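Side-chain contacts in Serine/threonine-protein kinase Tel1 (Chaetomium thermophilum, PDB 6SKY), which is a PI3-kinase-like serine/threonine protein kinase that transfers phosphate from ATP to protein substrates and probably acts as a sensor of DNA damage: residues L1677-S1680 with L1681-S1684; L1806-Q1809 with L1810-Q1814; N2098-D2101 with Q2102-Q2106; S2485-R2488 with A2489-I2493; L2767-H2770 with K2771-E2774. All coordinates share one frame; numbering follows the deposited sequence.

In the fold
The five contacts are all local, each within one helix, at a helix end or round a turn, and none touches another. Interactions 1 and 2 are the nearest pair, their centres about 29 Å apart; both sit near helix 1793-1808, interaction 1 packing on its first turn and interaction 2 forming its end. Between centres, interaction 3, in the FAT region, is about 51 Å from interaction 1, and interaction 4, on helix 2483-2497, about 74 Å from it and across the chain's centre. Interaction 5 alone reaches the active site: its L2767 lines the nucleotide pocket, the side chain about 8 Å from a bound magnesium ion; interaction 2 is about 37 Å away between centres.

Interaction 1 of 5, residues L1677-S1680 with L1681-S1684; sequences LIKS and LTIS
T1682 turns its hydroxyl back onto the preceding turn of helix 1670-1684, where OG1 donates to K1679 O at 2.6 Å and lies in the plane of that carbonyl. A first torsion near 57° sets OG1 between the backbone N and the carbonyl carbon. K1679 O also accepts T1682 N, at 3.1 Å, but this donor stands well above the plane, so two donors of one residue grip one acceptor. S1684 brings only its hydroxyl, OG donating to S1680 O at 2.6 Å from four residues on, while S1680 OG reaches back to L1677 O. L1681 N bonds I1678 O at 3.1 Å; this amide and that of T1682 take three-residue steps where a regular helix would use four, and the helix is kinked here. A valine in place of T1682 would probably leave K1679 O with the amide alone and the kinked turn less firmly tied. Farther out, L1681 packs on T1689 and A1693 of helix 1687-1706 and on R1796, apolar bulk suited to a buried face, and K1679 NZ bonds S1719 O. Short hydroxyl side chains suit such a place, supplying donors to carbonyls where the backbone bonding has become irregular.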
loop_
_atom_site.group_PDB
_atom_site.type_symbol
_atom_site.label_atom_id
_atom_site.label_comp_id
_atom_site.label_asym_id
_atom_site.label_seq_id
_atom_site.Cartn_x
_atom_site.Cartn_y
_atom_site.Cartn_z
ATOM N N LEU A 1677 2.041 59.376 19.229
ATOM C CA LEU A 1677 3.279 59.508 18.474
ATOM C C LEU A 1677 4.010 60.792 18.828
ATOM O O LEU A 1677 5.242 60.812 18.895
ATOM C CB LEU A 1677 2.995 59.464 16.981
ATOM C CG LEU A 1677 2.926 58.088 16.346
ATOM C CD1 LEU A 1677 2.792 58.247 14.868
ATOM C CD2 LEU A 1677 4.163 57.322 16.676
ATOM N N ILE A 1678 3.274 61.876 19.053
ATOM C CA ILE A 1678 3.906 63.147 19.382
ATOM C C ILE A 1678 4.384 63.154 20.825
ATOM O O ILE A 1678 5.449 63.692 21.131
ATOM C CB ILE A 1678 2.939 64.304 19.098
ATOM C CG1 ILE A 1678 2.724 64.454 17.598
ATOM C CG2 ILE A 1678 3.467 65.585 19.662
ATOM C CD1 ILE A 1678 1.654 65.435 17.241
ATOM N N LYS A 1679 3.619 62.551 21.730
ATOM C CA LYS A 1679 4.026 62.488 23.125
ATOM C C LYS A 1679 5.300 61.681 23.295
ATOM O O LYS A 1679 6.160 62.036 24.105
ATOM C CB LYS A 1679 2.910 61.886 23.967
ATOM C CG LYS A 1679 3.269 61.720 25.412
ATOM C CD LYS A 1679 2.259 60.855 26.122
ATOM C CE LYS A 1679 2.298 59.441 25.599
ATOM N NZ LYS A 1679 1.277 58.590 26.251
ATOM N N SER A 1680 5.446 60.588 22.545
ATOM C CA SER A 1680 6.660 59.796 22.673
ATOM C C SER A 1680 7.904 60.558 22.243
ATOM O O SER A 1680 9.013 60.119 22.554
ATOM C CB SER A 1680 6.545 58.516 21.859
ATOM O OG SER A 1680 6.846 58.760 20.502
ATOM N N LEU A 1681 7.751 61.681 21.547
ATOM C CA LEU A 1681 8.891 62.480 21.126
ATOM C C LEU A 1681 9.413 63.389 22.226
ATOM O O LEU A 1681 10.551 63.855 22.135
ATOM C CB LEU A 1681 8.514 63.329 19.920
ATOM C CG LEU A 1681 9.113 62.929 18.589
ATOM C CD1 LEU A 1681 8.921 61.457 18.372
ATOM C CD2 LEU A 1681 8.446 63.724 17.502
ATOM N N THR A 1682 8.609 63.662 23.251
ATOM C CA THR A 1682 9.071 64.518 24.335
ATOM C C THR A 1682 10.116 63.813 25.185
ATOM O O THR A 1682 11.087 64.434 25.625
ATOM C CB THR A 1682 7.892 64.953 25.199
ATOM O OG1 THR A 1682 7.214 63.799 25.696
ATOM C CG2 THR A 1682 6.927 65.776 24.395
ATOM N N ILE A 1683 9.943 62.511 25.414
ATOM C CA ILE A 1683 10.822 61.770 26.311
ATOM C C ILE A 1683 11.951 61.064 25.585
ATOM O O ILE A 1683 12.839 60.507 26.248
ATOM C CB ILE A 1683 10.030 60.737 27.136
ATOM C CG1 ILE A 1683 9.555 59.602 26.236
ATOM C CG2 ILE A 1683 8.842 61.392 27.800
ATOM C CD1 ILE A 1683 8.698 58.593 26.943
ATOM N N SER A 1684 11.957 61.063 24.257
ATOM C CA SER A 1684 12.910 60.264 23.506
ATOM C C SER A 1684 13.715 61.062 22.500
ATOM O O SER A 1684 14.544 60.477 21.794
ATOM C CB SER A 1684 12.190 59.120 22.778
ATOM O OG SER A 1684 11.374 59.605 21.730
#

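Interaction 2 of 5, residues L1806-Q1809 with L1810-Q1814; sequences LAYQ and LDKQQ
Y1808 O takes a weak bond from L1810 N, 3.0 Å away, across Q1809, which is the centre of an inverse gamma turn and the first residue to leave helical geometry at the end of helix 1793-1808. Past this turn the chain swings back far enough for K1812 to meet the ring of Y1808. The lysine chain is extended beyond CG, and its CE lies over one face of the ring, 4.3 Å from the centroid and 27° off the normal, a CH-pi contact. Its NZ stands over the phenol C-O bond, 3.1 Å from Y1808 CZ, and donates to Y1808 OH at 2.7 Å from above the ring face. The tyrosine is placed for this by a first torsion of 172°, which carries CG away from the backbone N; K1776 and I1777 also pack against the tyrosine side chain. Nearer the helix, L1810 lays CG against L1806 O at 3.6 Å and CB against A1807 O, and its apolar side chain packs on L1854 and P1855. Q1809 sends OE1 onward to A1816 N in the first turn of helix 1815-1827, a bond across the short connection that a long amide side chain can span. Tyrosine suits the lysine twice over, offering a flat face to the methylene and a phenol oxygen to the amino group, which probably keeps its charge and would then polarise the phenol.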
loop_
_atom_site.group_PDB
_atom_site.type_symbol
_atom_site.label_atom_id
_atom_site.label_comp_id
_atom_site.label_asym_id
_atom_site.label_seq_id
_atom_site.Cartn_x
_atom_site.Cartn_y
_atom_site.Cartn_z
ATOM N N LEU A 1806 -8.771 62.126 4.842
ATOM C CA LEU A 1806 -9.900 61.546 4.126
ATOM C C LEU A 1806 -11.187 61.694 4.917
ATOM O O LEU A 1806 -12.252 61.923 4.341
ATOM C CB LEU A 1806 -9.636 60.078 3.822
ATOM C CG LEU A 1806 -8.560 59.719 2.810
ATOM C CD1 LEU A 1806 -8.440 58.230 2.729
ATOM C CD2 LEU A 1806 -8.897 60.270 1.471
ATOM N N ALA A 1807 -11.115 61.566 6.239
ATOM C CA ALA A 1807 -12.305 61.709 7.059
ATOM C C ALA A 1807 -12.751 63.154 7.147
ATOM O O ALA A 1807 -13.950 63.422 7.254
ATOM C CB ALA A 1807 -12.048 61.159 8.456
ATOM N N TYR A 1808 -11.809 64.095 7.119
ATOM C CA TYR A 1808 -12.171 65.504 7.145
ATOM C C TYR A 1808 -12.920 65.897 5.888
ATOM O O TYR A 1808 -14.033 66.425 5.958
ATOM C CB TYR A 1808 -10.922 66.358 7.302
ATOM C CG TYR A 1808 -11.169 67.833 7.160
ATOM C CD1 TYR A 1808 -11.878 68.528 8.121
ATOM C CD2 TYR A 1808 -10.678 68.535 6.075
ATOM C CE1 TYR A 1808 -12.100 69.871 8.000
ATOM C CE2 TYR A 1808 -10.896 69.880 5.945
ATOM C CZ TYR A 1808 -11.605 70.542 6.912
ATOM O OH TYR A 1808 -11.829 71.888 6.790
ATOM N N GLN A 1809 -12.336 65.644 4.726
ATOM C CA GLN A 1809 -12.999 66.092 3.505
ATOM C C GLN A 1809 -13.926 65.027 2.933
ATOM O O GLN A 1809 -13.897 64.724 1.747
ATOM C CB GLN A 1809 -11.970 66.536 2.479
ATOM C CG GLN A 1809 -10.955 65.510 2.123
ATOM C CD GLN A 1809 -9.792 66.110 1.398
ATOM O OE1 GLN A 1809 -9.349 65.592 0.384
ATOM N NE2 GLN A 1809 -9.283 67.211 1.915
ATOM N N LEU A 1810 -14.797 64.481 3.780
ATOM C CA LEU A 1810 -15.709 63.432 3.335
ATOM C C LEU A 1810 -16.912 64.018 2.615
ATOM O O LEU A 1810 -17.297 63.542 1.543
ATOM C CB LEU A 1810 -16.170 62.587 4.523
ATOM C CG LEU A 1810 -15.789 61.108 4.563
ATOM C CD1 LEU A 1810 -16.578 60.427 5.633
ATOM C CD2 LEU A 1810 -16.031 60.437 3.248
ATOM N N ASP A 1811 -17.523 65.047 3.195
ATOM C CA ASP A 1811 -18.682 65.693 2.597
ATOM C C ASP A 1811 -18.313 66.855 1.685
ATOM O O ASP A 1811 -19.118 67.236 0.831
ATOM C CB ASP A 1811 -19.620 66.179 3.699
ATOM C CG ASP A 1811 -18.882 66.880 4.809
ATOM O OD1 ASP A 1811 -17.685 67.172 4.624
ATOM O OD2 ASP A 1811 -19.491 67.131 5.870
ATOM N N LYS A 1812 -17.120 67.410 1.838
ATOM C CA LYS A 1812 -16.639 68.493 0.994
ATOM C C LYS A 1812 -16.167 67.915 -0.336
ATOM O O LYS A 1812 -16.480 66.778 -0.691
ATOM C CB LYS A 1812 -15.538 69.255 1.719
ATOM C CG LYS A 1812 -15.813 69.382 3.195
ATOM C CD LYS A 1812 -14.764 70.186 3.914
ATOM C CE LYS A 1812 -15.150 70.328 5.370
ATOM N NZ LYS A 1812 -14.403 71.411 6.052
ATOM N N GLN A 1813 -15.435 68.706 -1.111
ATOM C CA GLN A 1813 -14.873 68.207 -2.357
ATOM C C GLN A 1813 -13.741 67.238 -2.043
ATOM O O GLN A 1813 -12.744 67.616 -1.420
ATOM C CB GLN A 1813 -14.379 69.365 -3.219
ATOM C CG GLN A 1813 -13.942 68.956 -4.609
ATOM C CD GLN A 1813 -12.461 69.167 -4.840
ATOM O OE1 GLN A 1813 -11.843 70.028 -4.219
ATOM N NE2 GLN A 1813 -11.882 68.377 -5.735
ATOM N N GLN A 1814 -13.891 65.990 -2.474
ATOM C CA GLN A 1814 -12.978 64.919 -2.089
ATOM C C GLN A 1814 -11.762 64.951 -3.001
ATOM O O GLN A 1814 -11.709 64.278 -4.029
ATOM C CB GLN A 1814 -13.689 63.577 -2.137
ATOM C CG GLN A 1814 -14.737 63.444 -1.068
ATOM C CD GLN A 1814 -15.416 62.110 -1.087
ATOM O OE1 GLN A 1814 -15.538 61.481 -2.132
ATOM N NE2 GLN A 1814 -15.865 61.663 0.072
#

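Interaction 3 of 5, residues N2098-D2101 with Q2102-Q2106; sequences NVRD and QSELQ
R2100 and E2104 meet in a salt bridge, NE to OE2 at 3.5 Å, a long pair that probably acts mainly through charge. The arginine chain bends at its third torsion (chi3 -70°), which folds the guanidinium back toward the glutamate. The two flat groups stand 75° apart. OE1 lies in the guanidinium plane at its edge, 3.6 Å from R2100 NH1, whereas OE2 approaches obliquely. E2104 in turn bends at its second torsion to bring the carboxylate toward R2100, and OE2 forms a further salt bridge with R1599. An alanine here removes the carboxylate and would probably leave R2100 and R1599 without their shared acidic partner, the R2100 chain freer to turn. The segment 2098-2101 is the short link between helices 2077-2097 and 2102-2119 of the FAT domain, an all-helical solenoid of TPR-like kind. The link is tied to the second helix by a weak bond from L2105 N to D2101 O at 3.5 Å. Beside this bond V2099 CG2 approaches L2105 CD1 at 4.4 Å, and both branched side chains rest on W2141 of helix 2124-2143. The bent amide chain of Q2102 reaches D2156 OD2 through NE2, a donor that suits glutamine to the place.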
loop_
_atom_site.group_PDB
_atom_site.type_symbol
_atom_site.label_atom_id
_atom_site.label_comp_id
_atom_site.label_asym_id
_atom_site.label_seq_id
_atom_site.Cartn_x
_atom_site.Cartn_y
_atom_site.Cartn_z
ATOM N N ASN A 2098 30.892 21.527 26.290
ATOM C CA ASN A 2098 31.215 22.129 27.572
ATOM C C ASN A 2098 30.966 21.202 28.750
ATOM O O ASN A 2098 30.954 21.664 29.892
ATOM C CB ASN A 2098 30.418 23.416 27.761
ATOM C CG ASN A 2098 30.907 24.532 26.885
ATOM O OD1 ASN A 2098 32.088 24.617 26.572
ATOM N ND2 ASN A 2098 30.002 25.401 26.488
ATOM N N VAL A 2099 30.758 19.921 28.514
ATOM C CA VAL A 2099 30.571 19.000 29.625
ATOM C C VAL A 2099 31.912 18.754 30.294
ATOM O O VAL A 2099 32.956 18.672 29.642
ATOM C CB VAL A 2099 29.920 17.682 29.168
ATOM C CG1 VAL A 2099 28.516 17.930 28.696
ATOM C CG2 VAL A 2099 30.727 17.054 28.085
ATOM N N ARG A 2100 31.885 18.645 31.619
ATOM C CA ARG A 2100 33.094 18.475 32.402
ATOM C C ARG A 2100 33.167 17.159 33.155
ATOM O O ARG A 2100 34.272 16.744 33.513
ATOM C CB ARG A 2100 33.241 19.630 33.405
ATOM C CG ARG A 2100 33.619 20.945 32.756
ATOM C CD ARG A 2100 33.212 22.148 33.590
ATOM N NE ARG A 2100 31.765 22.333 33.624
ATOM C CZ ARG A 2100 31.160 23.460 33.987
ATOM N NH1 ARG A 2100 29.837 23.533 33.990
ATOM N NH2 ARG A 2100 31.875 24.516 34.341
ATOM N N ASP A 2101 32.046 16.489 33.402
ATOM C CA ASP A 2101 32.078 15.230 34.128
ATOM C C ASP A 2101 30.921 14.355 33.663
ATOM O O ASP A 2101 30.301 14.611 32.629
ATOM C CB ASP A 2101 32.047 15.477 35.639
ATOM C CG ASP A 2101 33.327 15.041 36.316
ATOM O OD1 ASP A 2101 34.194 14.473 35.619
ATOM O OD2 ASP A 2101 33.472 15.265 37.537
ATOM N N GLN A 2102 30.637 13.310 34.439
ATOM C CA GLN A 2102 29.611 12.342 34.076
ATOM C C GLN A 2102 28.213 12.850 34.386
ATOM O O GLN A 2102 27.274 12.602 33.618
ATOM C CB GLN A 2102 29.860 11.033 34.814
ATOM C CG GLN A 2102 31.194 10.408 34.521
ATOM C CD GLN A 2102 31.156 9.565 33.279
ATOM O OE1 GLN A 2102 30.083 9.256 32.765
ATOM N NE2 GLN A 2102 32.326 9.184 32.782
ATOM N N SER A 2103 28.049 13.541 35.513
ATOM C CA SER A 2103 26.737 14.063 35.869
ATOM C C SER A 2103 26.229 15.035 34.817
ATOM O O SER A 2103 25.034 15.051 34.496
ATOM C CB SER A 2103 26.803 14.734 37.235
ATOM O OG SER A 2103 27.896 15.628 37.299
ATOM N N GLU A 2104 27.127 15.834 34.247
ATOM C CA GLU A 2104 26.719 16.758 33.199
ATOM C C GLU A 2104 26.331 16.020 31.928
ATOM O O GLU A 2104 25.412 16.444 31.216
ATOM C CB GLU A 2104 27.842 17.749 32.932
ATOM C CG GLU A 2104 28.572 18.144 34.190
ATOM C CD GLU A 2104 29.041 19.572 34.159
ATOM O OE1 GLU A 2104 28.851 20.235 33.121
ATOM O OE2 GLU A 2104 29.594 20.036 35.177
ATOM N N LEU A 2105 26.996 14.903 31.644
ATOM C CA LEU A 2105 26.623 14.091 30.495
ATOM C C LEU A 2105 25.225 13.513 30.664
ATOM O O LEU A 2105 24.407 13.544 29.733
ATOM C CB LEU A 2105 27.652 12.984 30.314
ATOM C CG LEU A 2105 27.876 12.438 28.918
ATOM C CD1 LEU A 2105 28.040 13.571 27.943
ATOM C CD2 LEU A 2105 29.104 11.573 28.943
ATOM N N GLN A 2106 24.925 12.995 31.854
ATOM C CA GLN A 2106 23.591 12.461 32.085
ATOM C C GLN A 2106 22.534 13.554 32.055
ATOM O O GLN A 2106 21.407 13.314 31.604
ATOM C CB GLN A 2106 23.549 11.714 33.409
ATOM C CG GLN A 2106 24.663 10.705 33.570
ATOM C CD GLN A 2106 24.742 9.724 32.422
ATOM O OE1 GLN A 2106 23.722 9.298 31.883
ATOM N NE2 GLN A 2106 25.960 9.359 32.038
#

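Interaction 4 of 5, residues S2485-R2488 with A2489-I2493; sequences SRQR and ATDKI
K2492 leans back along helix 2483-2497 over the carbonyl of R2488, which already accepts K2492 N at 3.0 Å. With CG beside the backbone N (chi1 -61°), the chain starts toward the preceding turn: CB is 3.8 Å from R2488 O, CG is the closest carbon at 3.3 Å, and CD and CE follow at 3.8 Å each from the same oxygen. The chain is extended beyond CG, and its NZ forms a long, weak ion pair with D2440, which lies outside both segments. R2488 NE makes a salt bridge with D2440 as well, so two basic chains, long and flexible enough to reach, gather round one acid. Two residues before K2492, T2490 holds R2486 O twice, through OG1 at 2.7 Å and N at 3.0 Å, the two donors coming from opposite faces of the carbonyl plane; its short hydroxyl can thus be met inside the helix itself in a buried place. Q2487 and D2491 lie side by side, pointing the same way with their flat ends 70° apart; OE1 and OD2 are both acceptors and do not bond, their close approach being doubtful at this resolution, and the amide NE2 bonds A2472 O instead. On the packed side T2490 rests on I2468 of helix 2461-2472, D2491 touches A2472 at the end of that helix, and I2493 is set against I2450 and V2453 of helix 2444-2459.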
loop_
_atom_site.group_PDB
_atom_site.type_symbol
_atom_site.label_atom_id
_atom_site.label_comp_id
_atom_site.label_asym_id
_atom_site.label_seq_id
_atom_site.Cartn_x
_atom_site.Cartn_y
_atom_site.Cartn_z
ATOM N N SER A 2485 -35.660 -0.200 43.011
ATOM C CA SER A 2485 -34.462 -0.774 43.608
ATOM C C SER A 2485 -33.266 0.150 43.436
ATOM O O SER A 2485 -32.473 0.331 44.366
ATOM C CB SER A 2485 -34.178 -2.133 42.988
ATOM O OG SER A 2485 -35.381 -2.770 42.623
ATOM N N ARG A 2486 -33.114 0.729 42.247
ATOM C CA ARG A 2486 -32.047 1.691 42.017
ATOM C C ARG A 2486 -32.168 2.876 42.958
ATOM O O ARG A 2486 -31.170 3.324 43.536
ATOM C CB ARG A 2486 -32.073 2.154 40.565
ATOM C CG ARG A 2486 -30.932 3.053 40.189
ATOM C CD ARG A 2486 -31.118 3.648 38.818
ATOM N NE ARG A 2486 -31.263 2.629 37.791
ATOM C CZ ARG A 2486 -32.358 2.453 37.065
ATOM N NH1 ARG A 2486 -33.408 3.234 37.248
ATOM N NH2 ARG A 2486 -32.400 1.501 36.151
ATOM N N GLN A 2487 -33.385 3.398 43.128
ATOM C CA GLN A 2487 -33.589 4.517 44.037
ATOM C C GLN A 2487 -33.244 4.137 45.470
ATOM O O GLN A 2487 -32.628 4.925 46.193
ATOM C CB GLN A 2487 -35.030 5.011 43.931
ATOM C CG GLN A 2487 -35.741 5.219 45.254
ATOM C CD GLN A 2487 -35.353 6.502 45.937
ATOM O OE1 GLN A 2487 -34.841 6.495 47.051
ATOM N NE2 GLN A 2487 -35.611 7.620 45.277
ATOM N N ARG A 2488 -33.594 2.919 45.886
ATOM C CA ARG A 2488 -33.296 2.501 47.252
ATOM C C ARG A 2488 -31.798 2.353 47.479
ATOM O O ARG A 2488 -31.275 2.776 48.520
ATOM C CB ARG A 2488 -34.015 1.196 47.559
ATOM C CG ARG A 2488 -35.504 1.353 47.743
ATOM C CD ARG A 2488 -36.135 0.062 48.214
ATOM N NE ARG A 2488 -36.029 -0.991 47.211
ATOM C CZ ARG A 2488 -36.322 -2.264 47.435
ATOM N NH1 ARG A 2488 -36.735 -2.644 48.635
ATOM N NH2 ARG A 2488 -36.195 -3.159 46.468
ATOM N N ALA A 2489 -31.091 1.757 46.520
ATOM C CA ALA A 2489 -29.650 1.586 46.669
ATOM C C ALA A 2489 -28.935 2.927 46.693
ATOM O O ALA A 2489 -28.041 3.151 47.522
ATOM C CB ALA A 2489 -29.107 0.713 45.548
ATOM N N THR A 2490 -29.308 3.835 45.794
ATOM C CA THR A 2490 -28.678 5.146 45.811
ATOM C C THR A 2490 -29.016 5.904 47.086
ATOM O O THR A 2490 -28.185 6.666 47.584
ATOM C CB THR A 2490 -29.089 5.939 44.581
ATOM O OG1 THR A 2490 -29.122 5.067 43.451
ATOM C CG2 THR A 2490 -28.084 7.015 44.307
ATOM N N ASP A 2491 -30.202 5.680 47.653
ATOM C CA ASP A 2491 -30.536 6.316 48.921
ATOM C C ASP A 2491 -29.661 5.793 50.051
ATOM O O ASP A 2491 -29.236 6.563 50.918
ATOM C CB ASP A 2491 -32.007 6.094 49.241
ATOM C CG ASP A 2491 -32.718 7.369 49.618
ATOM O OD1 ASP A 2491 -32.034 8.385 49.844
ATOM O OD2 ASP A 2491 -33.965 7.358 49.682
ATOM N N LYS A 2492 -29.383 4.489 50.063
ATOM C CA LYS A 2492 -28.477 3.955 51.079
ATOM C C LYS A 2492 -27.076 4.533 50.931
ATOM O O LYS A 2492 -26.430 4.879 51.928
ATOM C CB LYS A 2492 -28.429 2.433 51.006
ATOM C CG LYS A 2492 -29.762 1.773 51.249
ATOM C CD LYS A 2492 -29.696 0.291 50.987
ATOM C CE LYS A 2492 -31.087 -0.283 50.817
ATOM N NZ LYS A 2492 -31.055 -1.750 50.592
ATOM N N ILE A 2493 -26.589 4.653 49.693
ATOM C CA ILE A 2493 -25.265 5.239 49.483
ATOM C C ILE A 2493 -25.246 6.697 49.922
ATOM O O ILE A 2493 -24.250 7.178 50.463
ATOM C CB ILE A 2493 -24.821 5.092 48.019
ATOM C CG1 ILE A 2493 -24.580 3.637 47.673
ATOM C CG2 ILE A 2493 -23.544 5.858 47.767
ATOM C CD1 ILE A 2493 -24.032 3.457 46.301
#

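Interaction 5 of 5, residues L2767-H2770 with K2771-E2774; sequences LLDH and KTGE. With AGS (phosphothiophosphoric acid-adenylate ester), chain C.
A beta-hairpin turn joins strands 2766-2769 and 2775-2777 of the small antiparallel sheet in the kinase domain, and D2769 closes it. Its N donates to E2774 O at 2.9 Å, nearly along the C=O axis, and its O accepts G2773 N at 2.8 Å. Glycine suits this place because, at a phi of 87°, a side chain would jam against the preceding carbonyl oxygen. The aspartate's own carboxylate folds into the turn: OD1 takes a weak bond from K2771 N at 3.4 Å, while OD2 makes a salt bridge with R2647, which probably offsets the charge of this buried acid. Within the turn, H2770 lays its ring nearly parallel to that of Y2728. At the other end of the strand L2767 belongs to the nucleotide pocket, a branched apolar chain packed on the adenine of the bound ATP analogue, with CD1 3.8 Å from AGS C2 and CD2 4.0 Å from AGS N3.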
loop_
_atom_site.group_PDB
_atom_site.type_symbol
_atom_site.label_atom_id
_atom_site.label_comp_id
_atom_site.label_asym_id
_atom_site.label_seq_id
_atom_site.Cartn_x
_atom_site.Cartn_y
_atom_site.Cartn_z
ATOM N N LEU A 2767 -22.975 27.065 17.553
ATOM C CA LEU A 2767 -22.512 28.329 18.092
ATOM C C LEU A 2767 -21.187 28.696 17.454
ATOM O O LEU A 2767 -20.350 27.830 17.217
ATOM C CB LEU A 2767 -22.342 28.245 19.607
ATOM C CG LEU A 2767 -23.462 27.617 20.425
ATOM C CD1 LEU A 2767 -23.013 27.451 21.834
ATOM C CD2 LEU A 2767 -24.685 28.465 20.374
ATOM N N LEU A 2768 -20.996 29.978 17.186
ATOM C CA LEU A 2768 -19.764 30.502 16.625
ATOM C C LEU A 2768 -18.990 31.200 17.725
ATOM O O LEU A 2768 -19.485 32.160 18.312
ATOM C CB LEU A 2768 -20.058 31.482 15.499
ATOM C CG LEU A 2768 -20.900 30.966 14.353
ATOM C CD1 LEU A 2768 -21.396 32.120 13.537
ATOM C CD2 LEU A 2768 -20.056 30.054 13.526
ATOM N N ASP A 2769 -17.790 30.716 18.003
ATOM C CA ASP A 2769 -16.916 31.323 18.995
ATOM C C ASP A 2769 -16.181 32.483 18.342
ATOM O O ASP A 2769 -15.307 32.273 17.504
ATOM C CB ASP A 2769 -15.945 30.278 19.527
ATOM C CG ASP A 2769 -15.093 30.789 20.655
ATOM O OD1 ASP A 2769 -15.387 31.859 21.201
ATOM O OD2 ASP A 2769 -14.113 30.115 21.004
ATOM N N HIS A 2770 -16.526 33.712 18.711
ATOM C CA HIS A 2770 -15.916 34.869 18.080
ATOM C C HIS A 2770 -14.671 35.350 18.802
ATOM O O HIS A 2770 -14.319 36.523 18.692
ATOM C CB HIS A 2770 -16.927 36.005 17.934
ATOM C CG HIS A 2770 -17.500 36.499 19.221
ATOM N ND1 HIS A 2770 -18.854 36.640 19.417
ATOM C CD2 HIS A 2770 -16.910 36.921 20.362
ATOM C CE1 HIS A 2770 -19.074 37.110 20.631
ATOM N NE2 HIS A 2770 -17.911 37.287 21.226
ATOM N N LYS A 2771 -13.999 34.471 19.535
ATOM C CA LYS A 2771 -12.648 34.722 20.006
ATOM C C LYS A 2771 -11.623 33.803 19.376
ATOM O O LYS A 2771 -10.475 34.206 19.211
ATOM C CB LYS A 2771 -12.566 34.565 21.524
ATOM C CG LYS A 2771 -13.344 35.591 22.294
ATOM C CD LYS A 2771 -12.840 36.982 22.017
ATOM C CE LYS A 2771 -13.718 38.012 22.687
ATOM N NZ LYS A 2771 -13.374 39.394 22.260
ATOM N N THR A 2772 -12.011 32.580 19.030
ATOM C CA THR A 2772 -11.126 31.617 18.408
ATOM C C THR A 2772 -11.578 31.181 17.028
ATOM O O THR A 2772 -10.806 30.525 16.328
ATOM C CB THR A 2772 -10.986 30.375 19.294
ATOM O OG1 THR A 2772 -12.281 29.936 19.693
ATOM C CG2 THR A 2772 -10.205 30.704 20.515
ATOM N N GLY A 2773 -12.789 31.516 16.619
ATOM C CA GLY A 2773 -13.259 31.206 15.298
ATOM C C GLY A 2773 -13.890 29.846 15.132
ATOM O O GLY A 2773 -14.452 29.577 14.076
ATOM N N GLU A 2774 -13.838 28.989 16.135
ATOM C CA GLU A 2774 -14.326 27.634 15.973
ATOM C C GLU A 2774 -15.801 27.518 16.319
ATOM O O GLU A 2774 -16.379 28.383 16.969
ATOM C CB GLU A 2774 -13.515 26.676 16.822
ATOM C CG GLU A 2774 -13.113 27.198 18.133
ATOM C CD GLU A 2774 -11.818 26.592 18.576
ATOM O OE1 GLU A 2774 -11.129 26.004 17.722
ATOM O OE2 GLU A 2774 -11.480 26.697 19.771
HETATM P PG AGS C . -35.976 25.510 20.013
HETATM S S1G AGS C . -35.423 25.554 18.145
HETATM O O2G AGS C . -35.430 24.234 20.706
HETATM O O3G AGS C . -37.527 25.514 20.098
HETATM P PB AGS C . -33.925 26.822 21.166
HETATM O O1B AGS C . -33.114 26.010 20.241
HETATM O O2B AGS C . -33.596 28.313 21.187
HETATM O O3B AGS C . -35.443 26.748 20.780
HETATM P PA AGS C . -33.197 27.223 23.776
HETATM O O1A AGS C . -34.313 27.821 24.517
HETATM O O2A AGS C . -32.245 26.382 24.624
HETATM O O3A AGS C . -33.717 26.278 22.628
HETATM O "O5'" AGS C . -32.433 28.397 23.074
HETATM C "C5'" AGS C . -31.783 29.379 23.892
HETATM C "C4'" AGS C . -30.849 30.202 23.049
HETATM O "O4'" AGS C . -29.525 30.139 23.609
HETATM C "C3'" AGS C . -30.702 29.755 21.600
HETATM O "O3'" AGS C . -30.433 30.861 20.749
HETATM C "C2'" AGS C . -29.526 28.784 21.663
HETATM O "O2'" AGS C . -28.795 28.789 20.446
HETATM C "C1'" AGS C . -28.671 29.367 22.787
HETATM N N9 AGS C . -28.039 28.354 23.616
HETATM C C8 AGS C . -28.575 27.159 24.008
HETATM N N7 AGS C . -27.781 26.439 24.759
HETATM C C5 AGS C . -26.644 27.219 24.874
HETATM C C6 AGS C . -25.424 27.020 25.542
HETATM N N6 AGS C . -25.138 25.930 26.255
HETATM N N1 AGS C . -24.497 27.993 25.453
HETATM C C2 AGS C . -24.778 29.086 24.742
HETATM N N3 AGS C . -25.890 29.384 24.070
HETATM C C4 AGS C . -26.788 28.401 24.174
#